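Local structure of 2-aminomuconic 6-semialdehyde dehydrogenase (Pseudomonas sp., 7BZV) at residues R71-M76 and N109-A114. The protein catalyses the NAD+-dependent oxidation of 2-aminomuconic 6-semialdehyde in the meta-cleavage pathway of 2-aminophenol catabolism, working as a tetramer. Numbering follows the deposited sequence.
Sequences RIANEM and NFRNFA
Arg111 reaches across the Ala73 methyl to Asn74. From CB, the first torsion swings CG away from its own carbonyl carbon and against Ala73, 3.7 Å from Arg111 CG to Ala73 CB. The chain then runs extended to NE, which passes the same methyl and donates to a water (2.9 Å from Arg111 NE to the water oxygen) lying in the guanidinium plane. That water in turn donates to Asn74 OD1. At the tip, Arg111 NH2 binds the same OD1 directly, 3.0 Å from NH2 to OD1 with an N-H...O angle of 152°. The bond lies in the carbonyl plane of Asn74, although amide and guanidinium are turned 55° apart. NH2 also forms a salt bridge with Glu77, which follows Met76 on helix 62-78. Replacing Arg111 by an alanine is likely to cost Asn74 OD1 its direct donor, the water its donor NE, and Glu77 this salt bridge.

On the buried side, Ile72 CG2 sits 3.7 Å from the centroid of the Phe110 ring, almost straight above it, a CH-pi contact. Met76 SD approaches that ring obliquely, 3.7 Å from SD to Phe110 CD2, a Met-aromatic contact. Phe110 also touches Thr161 and Ala165 of helix 156-169. The axes of 71-76 and 109-114 approach to 8.8 Å at 158°. Ala73 and Phe110, whose CA atoms are the nearest pair, meet at 3.9 Å between their CB atoms: small Ala73 permits this close, near-antiparallel helix pairing, rimmed by Arg111, Asn74 and water, in the helical part preceding strand 124-128 of this aldehyde dehydrogenase.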
loop_
_atom_site.group_PDB
_atom_site.type_symbol
_atom_site.label_atom_id
_atom_site.label_comp_id
_atom_site.label_asym_id
_atom_site.label_seq_id
_atom_site.Cartn_x
_atom_site.Cartn_y
_atom_site.Cartn_z
ATOM N N ARG B 71 24.906 9.567 5.599
ATOM C CA ARG B 71 26.185 10.199 5.931
ATOM C C ARG B 71 26.061 11.017 7.205
ATOM O O ARG B 71 26.976 11.023 8.038
ATOM C CB ARG B 71 26.661 11.071 4.773
ATOM C CG ARG B 71 26.713 10.311 3.463
ATOM C CD ARG B 71 28.004 10.550 2.737
ATOM N NE ARG B 71 28.000 11.816 2.013
ATOM C CZ ARG B 71 28.771 12.856 2.311
ATOM N NH1 ARG B 71 29.619 12.786 3.334
ATOM N NH2 ARG B 71 28.699 13.961 1.578
ATOM N N ILE B 72 24.923 11.694 7.384
ATOM C CA ILE B 72 24.662 12.398 8.635
ATOM C C ILE B 72 24.670 11.431 9.811
ATOM O O ILE B 72 25.312 11.677 10.841
ATOM C CB ILE B 72 23.329 13.165 8.564
ATOM C CG1 ILE B 72 23.473 14.381 7.654
ATOM C CG2 ILE B 72 22.874 13.536 9.985
ATOM C CD1 ILE B 72 22.128 14.987 7.158
ATOM N N ALA B 73 23.923 10.333 9.691
ATOM C CA ALA B 73 23.868 9.372 10.780
ATOM C C ALA B 73 25.249 8.786 11.078
ATOM O O ALA B 73 25.604 8.596 12.243
ATOM C CB ALA B 73 22.881 8.252 10.452
ATOM N N ASN B 74 26.026 8.459 10.041
ATOM C CA ASN B 74 27.353 7.895 10.275
ATOM C C ASN B 74 28.243 8.886 11.021
ATOM O O ASN B 74 28.997 8.497 11.915
ATOM C CB ASN B 74 28.011 7.504 8.951
ATOM C CG ASN B 74 27.411 6.232 8.322
ATOM O OD1 ASN B 74 26.720 5.445 8.972
ATOM N ND2 ASN B 74 27.651 6.065 7.034
ATOM N N GLU B 75 28.169 10.177 10.668
ATOM C CA GLU B 75 28.990 11.165 11.359
ATOM C C GLU B 75 28.515 11.363 12.795
ATOM O O GLU B 75 29.338 11.486 13.706
ATOM C CB GLU B 75 28.990 12.478 10.582
ATOM C CG GLU B 75 29.693 13.629 11.280
ATOM C CD GLU B 75 31.194 13.423 11.468
ATOM O OE1 GLU B 75 31.716 12.325 11.178
ATOM O OE2 GLU B 75 31.854 14.372 11.926
ATOM N N MET B 76 27.197 11.370 13.028
ATOM C CA MET B 76 26.701 11.383 14.404
ATOM C C MET B 76 27.241 10.203 15.198
ATOM O O MET B 76 27.606 10.345 16.371
ATOM C CB MET B 76 25.172 11.353 14.430
ATOM C CG MET B 76 24.531 12.634 13.891
ATOM S SD MET B 76 22.729 12.484 13.846
ATOM C CE MET B 76 22.309 12.445 15.596
ATOM N N ASN B 109 16.802 7.864 13.855
ATOM C CA ASN B 109 15.838 8.632 13.068
ATOM C C ASN B 109 16.341 8.869 11.656
ATOM O O ASN B 109 15.576 8.770 10.683
ATOM C CB ASN B 109 15.512 9.966 13.742
ATOM C CG ASN B 109 14.574 9.784 14.930
ATOM O OD1 ASN B 109 13.796 8.852 14.951
ATOM N ND2 ASN B 109 14.670 10.653 15.924
ATOM N N PHE B 110 17.611 9.229 11.515
ATOM C CA PHE B 110 18.108 9.497 10.175
ATOM C C PHE B 110 18.188 8.224 9.340
ATOM O O PHE B 110 17.869 8.244 8.146
ATOM C CB PHE B 110 19.446 10.167 10.277
ATOM C CG PHE B 110 19.373 11.626 10.560
ATOM C CD1 PHE B 110 19.007 12.519 9.567
ATOM C CD2 PHE B 110 19.696 12.118 11.815
ATOM C CE1 PHE B 110 18.966 13.876 9.813
ATOM C CE2 PHE B 110 19.674 13.489 12.067
ATOM C CZ PHE B 110 19.309 14.368 11.065
ATOM N N ARG B 111 18.600 7.108 9.947
ATOM C CA ARG B 111 18.670 5.857 9.183
ATOM C C ARG B 111 17.288 5.347 8.809
ATOM O O ARG B 111 17.083 4.842 7.696
ATOM C CB ARG B 111 19.421 4.783 9.980
ATOM C CG ARG B 111 20.871 5.114 10.102
ATOM C CD ARG B 111 21.739 4.078 10.830
ATOM N NE ARG B 111 23.123 4.508 10.734
ATOM C CZ ARG B 111 24.042 4.354 11.695
ATOM N NH1 ARG B 111 23.739 3.762 12.837
ATOM N NH2 ARG B 111 25.269 4.785 11.484
ATOM N N ASN B 112 16.335 5.415 9.734
ATOM C CA ASN B 112 14.995 4.928 9.438
ATOM C C ASN B 112 14.357 5.710 8.285
ATOM O O ASN B 112 13.676 5.131 7.434
ATOM C CB ASN B 112 14.111 5.025 10.680
ATOM C CG ASN B 112 14.525 4.035 11.820
ATOM O OD1 ASN B 112 13.920 4.033 12.895
ATOM N ND2 ASN B 112 15.545 3.218 11.581
ATOM N N PHE B 113 14.414 7.038 8.332
ATOM C CA PHE B 113 13.810 7.803 7.238
ATOM C C PHE B 113 14.605 7.677 5.953
ATOM O O PHE B 113 14.031 7.841 4.872
ATOM C CB PHE B 113 13.597 9.279 7.652
ATOM C CG PHE B 113 12.395 9.442 8.520
ATOM C CD1 PHE B 113 11.142 9.228 7.986
ATOM C CD2 PHE B 113 12.518 9.661 9.881
ATOM C CE1 PHE B 113 10.011 9.275 8.771
ATOM C CE2 PHE B 113 11.378 9.712 10.692
ATOM C CZ PHE B 113 10.130 9.516 10.131
ATOM N N ALA B 114 15.904 7.392 6.022
ATOM C CA ALA B 114 16.597 7.058 4.784
ATOM C C ALA B 114 15.975 5.821 4.117
ATOM O O ALA B 114 15.751 5.806 2.899
ATOM C CB ALA B 114 18.079 6.849 5.072
HETATM O O HOH W 1 23.987 5.514 8.176
#